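Local coordinates for protein putative Scyalone Dehydratase (PDB 3EF8) that is of unknown function but, as a putative scytalone dehydratase with a SnoaL-like, NTF2-type fold, probably acts as a lyase, at residues E31-F36 with T51-Y56; S75-D80 with A87-V92; Y112-V117 with K126-R131. One frame throughout, in Å; residues are numbered along the deposited sequence.

Contact 1: residues E31-F36 with T51-Y56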
loop_
_atom_site.group_PDB
_atom_site.type_symbol
_atom_site.label_atom_id
_atom_site.label_comp_id
_atom_site.label_asym_id
_atom_site.label_seq_id
_atom_site.Cartn_x
_atom_site.Cartn_y
_atom_site.Cartn_z
ATOM N N GLU A 31 18.811 11.792 8.119
ATOM C CA GLU A 31 18.054 11.948 6.904
ATOM C C GLU A 31 16.608 12.254 7.282
ATOM O O GLU A 31 15.939 13.039 6.641
ATOM C CB GLU A 31 18.122 10.689 6.034
ATOM C CG GLU A 31 19.465 10.373 5.450
ATOM C CD GLU A 31 19.897 11.279 4.300
ATOM O OE1 GLU A 31 19.109 12.112 3.795
ATOM O OE2 GLU A 31 21.065 11.140 3.889
ATOM N N LEU A 32 16.124 11.613 8.327
ATOM C CA LEU A 32 14.744 11.847 8.766
ATOM C C LEU A 32 14.560 13.288 9.171
ATOM O O LEU A 32 13.592 13.962 8.773
ATOM C CB LEU A 32 14.371 10.985 9.949
ATOM C CG LEU A 32 14.288 9.517 9.602
ATOM C CD1 LEU A 32 14.032 8.760 10.853
ATOM C CD2 LEU A 32 13.250 9.192 8.546
ATOM N N ALA A 33 15.471 13.778 10.004
ATOM C CA ALA A 33 15.365 15.163 10.511
ATOM C C ALA A 33 15.479 16.195 9.402
ATOM O O ALA A 33 14.941 17.310 9.519
ATOM C CB ALA A 33 16.410 15.428 11.613
ATOM N N ALA A 34 16.129 15.861 8.304
ATOM C CA ALA A 34 16.255 16.781 7.173
ATOM C C ALA A 34 14.931 17.009 6.448
ATOM O O ALA A 34 14.797 17.902 5.627
ATOM C CB ALA A 34 17.311 16.314 6.209
ATOM N N LEU A 35 13.957 16.149 6.752
ATOM C CA LEU A 35 12.637 16.206 6.121
ATOM C C LEU A 35 11.612 16.921 6.984
ATOM O O LEU A 35 10.428 16.888 6.678
ATOM C CB LEU A 35 12.157 14.794 5.778
ATOM C CG LEU A 35 13.032 14.100 4.750
ATOM C CD1 LEU A 35 12.550 12.635 4.483
ATOM C CD2 LEU A 35 13.124 14.889 3.439
ATOM N N PHE A 36 12.077 17.578 8.041
ATOM C CA PHE A 36 11.226 18.414 8.918
ATOM C C PHE A 36 11.758 19.842 8.963
ATOM O O PHE A 36 12.976 20.049 8.981
ATOM C CB PHE A 36 11.187 17.912 10.352
ATOM C CG PHE A 36 10.349 16.699 10.535
ATOM C CD1 PHE A 36 10.816 15.474 10.081
ATOM C CD2 PHE A 36 9.104 16.748 11.158
ATOM C CE1 PHE A 36 10.056 14.355 10.203
ATOM C CE2 PHE A 36 8.356 15.569 11.282
ATOM C CZ PHE A 36 8.856 14.407 10.801
ATOM N N THR A 51 7.833 19.394 19.845
ATOM C CA THR A 51 7.685 20.747 19.400
ATOM C C THR A 51 9.066 21.212 18.974
ATOM O O THR A 51 9.980 21.333 19.798
ATOM C CB THR A 51 7.045 21.659 20.498
ATOM O OG1 THR A 51 5.693 21.223 20.752
ATOM C CG2 THR A 51 7.072 23.099 20.049
ATOM N N GLY A 52 9.204 21.443 17.682
ATOM C CA GLY A 52 10.437 21.840 17.062
ATOM C C GLY A 52 11.321 20.654 16.666
ATOM O O GLY A 52 11.220 19.537 17.191
ATOM N N ARG A 53 12.200 20.938 15.740
ATOM C CA ARG A 53 12.992 19.896 15.094
ATOM C C ARG A 53 13.964 19.197 16.040
ATOM O O ARG A 53 14.181 18.000 15.928
ATOM C CB ARG A 53 13.694 20.453 13.878
ATOM C CG ARG A 53 14.556 19.509 13.119
ATOM C CD ARG A 53 15.017 20.234 11.902
ATOM N NE ARG A 53 15.918 19.459 11.093
ATOM C CZ ARG A 53 17.237 19.524 11.150
ATOM N NH1 ARG A 53 17.830 20.334 12.000
ATOM N NH2 ARG A 53 17.962 18.770 10.335
ATOM N N ASP A 54 14.552 19.932 16.989
ATOM C CA ASP A 54 15.499 19.301 17.912
ATOM C C ASP A 54 14.803 18.315 18.807
ATOM O O ASP A 54 15.327 17.236 19.052
ATOM C CB ASP A 54 16.254 20.339 18.765
ATOM C CG ASP A 54 17.351 21.044 18.009
ATOM O OD1 ASP A 54 17.668 20.719 16.849
ATOM O OD2 ASP A 54 17.909 22.011 18.580
ATOM N N ALA A 55 13.617 18.673 19.301
ATOM C CA ALA A 55 12.810 17.765 20.128
ATOM C C ALA A 55 12.442 16.530 19.291
ATOM O O ALA A 55 12.402 15.425 19.810
ATOM C CB ALA A 55 11.544 18.457 20.694
ATOM N N TYR A 56 12.144 16.745 18.012
ATOM C CA TYR A 56 11.775 15.627 17.119
ATOM C C TYR A 56 12.977 14.681 16.987
ATOM O O TYR A 56 12.860 13.433 17.092
ATOM C CB TYR A 56 11.300 16.115 15.733
ATOM C CG TYR A 56 11.295 14.986 14.708
ATOM C CD1 TYR A 56 10.350 13.980 14.773
ATOM C CD2 TYR A 56 12.287 14.884 13.762
ATOM C CE1 TYR A 56 10.391 12.892 13.866
ATOM C CE2 TYR A 56 12.338 13.832 12.868
ATOM C CZ TYR A 56 11.373 12.854 12.901
ATOM O OH TYR A 56 11.419 11.776 12.015
#
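The rings of F36 and Y56 lie face to face where the end of helix 29-33 meets the start of helix 53-59, at one side of the NTF2-like fold. Their centroids are 4.0 Å apart and the planes are tilted by 26°. The stack is offset: F36 CE1 sits 3.4 Å from Y56 CZ, while the two side chains cross at about a right angle. The edge of the Y56 ring faces the 29-33 helix, with Y56 CE2 4.1 Å from A33 CA. Its hydroxyl lies nearer the preceding residue, with Y56 OH 3.7 Å from L32 CB. The CG of Y56 lies opposite the backbone N (chi1 164°), which carries the ring over to the face of F36. The second link is polar. R53 runs out extended from CG to NE, and NE donates a nearly straight hydrogen bond of 2.8 Å to A33 O. The oxygen lies in the guanidinium plane, but NE stands above the carbonyl plane. An alanine in place of R53 would remove this donor and is likely to leave A33 O with F36 N but without its second donor. Further out, the type I turn from A33 to F36 brings the F36 ring back beside the helix it has just left. G52 is the N-cap residue of helix 53-59, and Y56 N bonds to G52 O. Y20 of helix 3-25 packs on F36 and makes a weak hydrogen bond to Y56 OH. F125 and V42 of the sheet also meet F36, which places the ring pair between helix and sheet. A33 O thus takes two hydrogen bonds from opposite faces of its carbonyl plane, from R53 NE and, at 3.2 Å, from F36 N.

Contact 2: residues S75-D80 with A87-V92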
loop_
_atom_site.group_PDB
_atom_site.type_symbol
_atom_site.label_atom_id
_atom_site.label_comp_id
_atom_site.label_asym_id
_atom_site.label_seq_id
_atom_site.Cartn_x
_atom_site.Cartn_y
_atom_site.Cartn_z
ATOM N N SER A 75 0.137 3.943 2.456
ATOM C CA SER A 75 -0.818 3.820 1.375
ATOM C C SER A 75 -1.967 4.799 1.594
ATOM O O SER A 75 -2.028 5.522 2.601
ATOM C CB SER A 75 -1.386 2.394 1.312
ATOM O OG SER A 75 -2.152 2.071 2.445
ATOM N N ASN A 76 -2.904 4.811 0.678
ATOM C CA ASN A 76 -4.132 5.567 0.847
ATOM C C ASN A 76 -3.843 7.051 1.039
ATOM O O ASN A 76 -4.546 7.711 1.840
ATOM C CB ASN A 76 -4.972 5.028 2.028
ATOM C CG ASN A 76 -5.461 3.607 1.830
ATOM O OD1 ASN A 76 -4.683 2.699 1.620
ATOM N ND2 ASN A 76 -6.758 3.416 1.941
ATOM N N ILE A 77 -2.903 7.587 0.277
ATOM C CA ILE A 77 -2.438 8.967 0.430
ATOM C C ILE A 77 -3.367 9.943 -0.290
ATOM O O ILE A 77 -3.577 9.812 -1.470
ATOM C CB ILE A 77 -1.001 9.112 -0.040
ATOM C CG1 ILE A 77 -0.043 8.257 0.852
ATOM C CG2 ILE A 77 -0.551 10.591 0.008
ATOM C CD1 ILE A 77 1.371 8.107 0.320
ATOM N N CYS A 78 -3.941 10.868 0.480
ATOM C CA CYS A 78 -4.936 11.877 0.046
ATOM C C CYS A 78 -4.332 13.242 0.301
ATOM O O CYS A 78 -3.964 13.562 1.419
ATOM C CB CYS A 78 -6.176 11.691 0.879
ATOM S SG CYS A 78 -6.945 10.076 0.653
ATOM N N ILE A 79 -4.200 14.036 -0.744
ATOM C CA ILE A 79 -3.511 15.330 -0.677
ATOM C C ILE A 79 -4.446 16.447 -1.082
ATOM O O ILE A 79 -5.028 16.388 -2.135
ATOM C CB ILE A 79 -2.308 15.324 -1.601
ATOM C CG1 ILE A 79 -1.329 14.192 -1.175
ATOM C CG2 ILE A 79 -1.610 16.721 -1.552
ATOM C CD1 ILE A 79 -0.138 14.004 -2.120
ATOM N N ASP A 80 -4.552 17.435 -0.212
ATOM C CA ASP A 80 -5.333 18.667 -0.476
ATOM C C ASP A 80 -4.360 19.829 -0.385
ATOM O O ASP A 80 -3.823 20.105 0.662
ATOM C CB ASP A 80 -6.432 18.860 0.555
ATOM C CG ASP A 80 -7.469 17.756 0.532
ATOM O OD1 ASP A 80 -7.762 17.284 -0.563
ATOM O OD2 ASP A 80 -7.995 17.399 1.608
ATOM N N ALA A 87 0.449 21.758 1.710
ATOM C CA ALA A 87 -0.600 20.792 1.516
ATOM C C ALA A 87 -0.883 20.069 2.812
ATOM O O ALA A 87 0.005 19.851 3.643
ATOM C CB ALA A 87 -0.219 19.787 0.414
ATOM N N ASN A 88 -2.125 19.627 2.913
ATOM C CA ASN A 88 -2.625 18.803 4.004
ATOM C C ASN A 88 -2.799 17.392 3.425
ATOM O O ASN A 88 -3.309 17.191 2.328
ATOM C CB ASN A 88 -3.959 19.333 4.486
ATOM C CG ASN A 88 -3.846 20.696 5.107
ATOM O OD1 ASN A 88 -2.823 21.016 5.683
ATOM N ND2 ASN A 88 -4.930 21.503 5.013
ATOM N N VAL A 89 -2.300 16.418 4.175
ATOM C CA VAL A 89 -2.286 15.033 3.698
ATOM C C VAL A 89 -2.883 14.093 4.735
ATOM O O VAL A 89 -2.625 14.209 5.941
ATOM C CB VAL A 89 -0.844 14.585 3.461
ATOM C CG1 VAL A 89 -0.761 13.204 2.701
ATOM C CG2 VAL A 89 -0.077 15.680 2.648
ATOM N N ARG A 90 -3.683 13.150 4.281
ATOM C CA ARG A 90 -4.200 12.071 5.114
ATOM C C ARG A 90 -3.732 10.787 4.490
ATOM O O ARG A 90 -3.778 10.615 3.265
ATOM C CB ARG A 90 -5.724 12.050 5.169
ATOM C CG ARG A 90 -6.299 10.982 6.091
ATOM C CD ARG A 90 -7.810 10.880 5.952
ATOM N NE ARG A 90 -8.169 10.277 4.685
ATOM C CZ ARG A 90 -9.234 10.595 3.985
ATOM N NH1 ARG A 90 -10.043 11.569 4.378
ATOM N NH2 ARG A 90 -9.482 9.931 2.887
ATOM N N SER A 91 -3.214 9.870 5.302
ATOM C CA SER A 91 -2.746 8.591 4.772
ATOM C C SER A 91 -2.853 7.492 5.809
ATOM O O SER A 91 -3.164 7.737 6.974
ATOM C CB SER A 91 -1.313 8.668 4.299
ATOM O OG SER A 91 -0.423 8.965 5.381
ATOM N N VAL A 92 -2.704 6.277 5.328
ATOM C CA VAL A 92 -2.741 5.070 6.156
ATOM C C VAL A 92 -1.359 4.467 6.248
ATOM O O VAL A 92 -0.566 4.529 5.304
ATOM C CB VAL A 92 -3.749 4.045 5.592
ATOM C CG1 VAL A 92 -3.679 2.699 6.333
ATOM C CG2 VAL A 92 -5.162 4.601 5.661
HETATM O O HOH W 1 -6.794 7.903 3.651
HETATM O O HOH W 2 -7.468 19.849 3.968
#
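S75-D80 and A87-V92 pair antiparallel in a beta hairpin, their axes 4.6 Å apart, and a beta bulge between S75 and C78 shifts the register by one. Three hydrogen-bonded pairs, S75 with V92, C78 with R90 and D80 with N88, hold the backbones. At the bulge water 1 donates to N76 O and accepts from R90 NE, and so bridges the strands. On the face of C78 and R90, the arginine chain bends at chi3 (72°) and brings its NH2 to 3.4 Å from C78 SG. That NH2 also forms a salt bridge to D19 of the second subunit. D80 likewise pairs with R15 of the second subunit. S75 OG donates to N76 OD1 at 2.7 Å, and N76 CB lies alongside V92 CG2. The side of I79 and V89 is mostly apolar. V89 CG1 touches I77 CG2 at 3.8 Å, and I79 CG2 meets A87 CB at 3.9 Å. This face packs on helix 3-25, with I79 on I13 and V89 on M17. The other edge of strand 86-99 bonds to strand 106-119, while the C78 and R90 face meets the second subunit.

Contact 3: residues Y112-V117 with K126-R131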
loop_
_atom_site.group_PDB
_atom_site.type_symbol
_atom_site.label_atom_id
_atom_site.label_comp_id
_atom_site.label_asym_id
_atom_site.label_seq_id
_atom_site.Cartn_x
_atom_site.Cartn_y
_atom_site.Cartn_z
ATOM N N TYR A 112 -1.998 8.951 9.312
ATOM C CA TYR A 112 -1.270 10.180 9.475
ATOM C C TYR A 112 -2.032 11.351 8.929
ATOM O O TYR A 112 -2.463 11.316 7.793
ATOM C CB TYR A 112 0.090 10.117 8.774
ATOM C CG TYR A 112 1.215 9.580 9.589
ATOM C CD1 TYR A 112 1.679 10.306 10.658
ATOM C CD2 TYR A 112 1.816 8.406 9.276
ATOM C CE1 TYR A 112 2.719 9.900 11.422
ATOM C CE2 TYR A 112 2.931 7.954 10.070
ATOM C CZ TYR A 112 3.343 8.731 11.110
ATOM O OH TYR A 112 4.402 8.328 11.951
ATOM N N PHE A 113 -2.108 12.402 9.739
ATOM C CA PHE A 113 -2.671 13.683 9.337
ATOM C C PHE A 113 -1.505 14.655 9.353
ATOM O O PHE A 113 -1.032 15.047 10.413
ATOM C CB PHE A 113 -3.826 14.111 10.234
ATOM C CG PHE A 113 -5.088 13.363 9.963
ATOM C CD1 PHE A 113 -5.242 12.062 10.394
ATOM C CD2 PHE A 113 -6.090 13.920 9.202
ATOM C CE1 PHE A 113 -6.379 11.347 10.071
ATOM C CE2 PHE A 113 -7.231 13.189 8.920
ATOM C CZ PHE A 113 -7.363 11.921 9.369
ATOM N N ASP A 114 -1.045 15.048 8.184
ATOM C CA ASP A 114 0.141 15.835 8.014
ATOM C C ASP A 114 -0.125 17.160 7.318
ATOM O O ASP A 114 -1.077 17.294 6.543
ATOM C CB ASP A 114 1.149 15.052 7.130
ATOM C CG ASP A 114 1.568 13.691 7.707
ATOM O OD1 ASP A 114 1.747 13.578 8.950
ATOM O OD2 ASP A 114 1.756 12.763 6.864
ATOM N N THR A 115 0.702 18.152 7.636
ATOM C CA THR A 115 0.869 19.330 6.799
ATOM C C THR A 115 2.317 19.386 6.371
ATOM O O THR A 115 3.244 19.300 7.223
ATOM C CB THR A 115 0.486 20.628 7.555
ATOM O OG1 THR A 115 -0.902 20.553 7.917
ATOM C CG2 THR A 115 0.760 21.901 6.681
ATOM N N VAL A 116 2.489 19.460 5.064
ATOM C CA VAL A 116 3.763 19.546 4.401
ATOM C C VAL A 116 3.899 20.924 3.720
ATOM O O VAL A 116 2.922 21.537 3.274
ATOM C CB VAL A 116 3.968 18.362 3.410
ATOM C CG1 VAL A 116 3.958 17.039 4.202
ATOM C CG2 VAL A 116 2.941 18.367 2.317
ATOM N N VAL A 117 5.129 21.415 3.699
ATOM C CA VAL A 117 5.452 22.697 3.076
ATOM C C VAL A 117 6.643 22.529 2.185
ATOM O O VAL A 117 7.515 21.733 2.458
ATOM C CB VAL A 117 5.714 23.793 4.157
ATOM C CG1 VAL A 117 4.424 24.098 4.924
ATOM C CG2 VAL A 117 6.854 23.352 5.104
ATOM N N LYS A 126 5.767 19.949 8.217
ATOM C CA LYS A 126 5.570 21.018 9.219
ATOM C C LYS A 126 4.810 20.490 10.433
ATOM O O LYS A 126 5.091 20.827 11.563
ATOM C CB LYS A 126 4.877 22.236 8.616
ATOM C CG LYS A 126 4.749 23.378 9.633
ATOM C CD LYS A 126 4.942 24.717 8.943
ATOM C CE LYS A 126 4.869 25.907 9.921
ATOM N NZ LYS A 126 3.531 26.063 10.489
ATOM N N ARG A 127 3.830 19.614 10.196
ATOM C CA ARG A 127 3.140 18.925 11.264
ATOM C C ARG A 127 2.845 17.493 10.849
ATOM O O ARG A 127 2.485 17.251 9.711
ATOM C CB ARG A 127 1.804 19.599 11.643
ATOM C CG ARG A 127 1.146 18.901 12.819
ATOM C CD ARG A 127 -0.037 19.713 13.423
ATOM N NE ARG A 127 -0.877 18.858 14.275
ATOM C CZ ARG A 127 -0.642 18.666 15.566
ATOM N NH1 ARG A 127 0.394 19.272 16.132
ATOM N NH2 ARG A 127 -1.410 17.875 16.286
ATOM N N ARG A 128 3.038 16.559 11.780
ATOM C CA ARG A 128 2.539 15.182 11.650
ATOM C C ARG A 128 1.759 14.811 12.876
ATOM O O ARG A 128 2.267 14.934 14.009
ATOM C CB ARG A 128 3.643 14.138 11.500
ATOM C CG ARG A 128 4.608 14.367 10.426
ATOM C CD ARG A 128 5.231 13.055 9.984
ATOM N NE ARG A 128 4.304 12.319 9.114
ATOM C CZ ARG A 128 4.619 11.278 8.370
ATOM N NH1 ARG A 128 5.802 10.701 8.482
ATOM N NH2 ARG A 128 3.745 10.829 7.508
ATOM N N GLU A 129 0.563 14.299 12.671
ATOM C CA GLU A 129 -0.256 13.811 13.736
ATOM C C GLU A 129 -0.602 12.363 13.421
ATOM O O GLU A 129 -1.244 12.066 12.415
ATOM C CB GLU A 129 -1.519 14.629 13.895
ATOM C CG GLU A 129 -2.468 14.079 14.909
ATOM C CD GLU A 129 -3.686 14.942 15.092
ATOM O OE1 GLU A 129 -3.535 16.173 15.277
ATOM O OE2 GLU A 129 -4.775 14.388 15.110
ATOM N N LEU A 130 -0.134 11.441 14.247
ATOM C CA LEU A 130 -0.474 10.031 14.115
ATOM C C LEU A 130 -1.691 9.733 14.889
ATOM O O LEU A 130 -1.758 10.052 16.108
ATOM C CB LEU A 130 0.643 9.141 14.622
ATOM C CG LEU A 130 0.348 7.665 14.616
ATOM C CD1 LEU A 130 0.265 7.078 13.200
ATOM C CD2 LEU A 130 1.429 6.920 15.424
ATOM N N ARG A 131 -2.679 9.124 14.232
ATOM C CA ARG A 131 -3.879 8.618 14.888
ATOM C C ARG A 131 -3.809 7.099 14.793
ATOM O O ARG A 131 -3.539 6.549 13.748
ATOM C CB ARG A 131 -5.158 9.174 14.270
ATOM C CG ARG A 131 -5.210 10.688 14.355
ATOM C CD ARG A 131 -6.515 11.234 13.816
ATOM N NE ARG A 131 -6.459 12.684 13.778
ATOM C CZ ARG A 131 -7.327 13.458 13.137
ATOM N NH1 ARG A 131 -8.358 12.926 12.489
ATOM N NH2 ARG A 131 -7.161 14.764 13.158
HETATM O O HOH W 3 -1.741 17.532 11.536
#
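K126 N and R127 N both donate to T115 O, at 2.8 Å and 3.0 Å, so two residues face one in a classic beta bulge. The aliphatic part of K126 rests against V117, with CD near V117 CG1. R127 returns a bond through its own O to T115 N. Its side chain leads away from T115; NE bonds weakly to water 3, which donates to F113 O, and NH1 forms a salt bridge to E41 of the neighbouring strand. R128 points to the other face and grips D114 side-on. NE donates to D114 OD1 from above the carboxylate plane, and NH2 meets D114 OD2 on the syn side at 2.8 Å. A bend at chi3 (78°) turns the guanidinium back over Y112, where it lies flat on the ring with planes 17° apart. It is thus fixed by a salt bridge at its edge and a cation-pi stack on its face. Y20 of helix 3-25 makes a further cation-pi contact with it. These strands form a hairpin in the curved sheet of the NTF2-like fold, and helix 3-25 packs on the side of D114 and V116. E129 pairs by backbone with F113, N to O in both directions. Its carboxylate lies between two arginines of its own strand: OE1 takes R127 NH2, and OE2 takes both NE and NH2 of R131. L130 lays CD1 over the centre of the Y112 face opposite R128, a CH-pi contact of 4.1 Å to the ring centroid. The tyrosine ring is therefore sandwiched between a cation and a methyl group. R131 extends from CG to NE and lays its guanidinium flat on F113, with NH1 3.4 Å from F113 CZ. Y22 of the second subunit packs against both F113 and R131.

Overall arrangement
The three contacts follow one another along the chain, and none encloses or crosses another. After helix 3-25, contact 1 closes a loop carrying strands 40-43 and 48-51 and joins helix 29-33 to helix 53-59. Contact 2 closes the hairpin of strands 67-81 and 86-99 at the far edge of the sheet. Contact 3 closes the next hairpin, 106-119 with 122-136. Contacts 2 and 3 are joined in the sheet by probable backbone hydrogen bonds, V89 N to D114 O and Y112 N to S91 O. Contact 1 meets contact 3 where F36 packs on R128. Contacts 1 and 2 do not touch; their centres are about 20 Å apart. Contacts 2 and 3 both reach the second subunit.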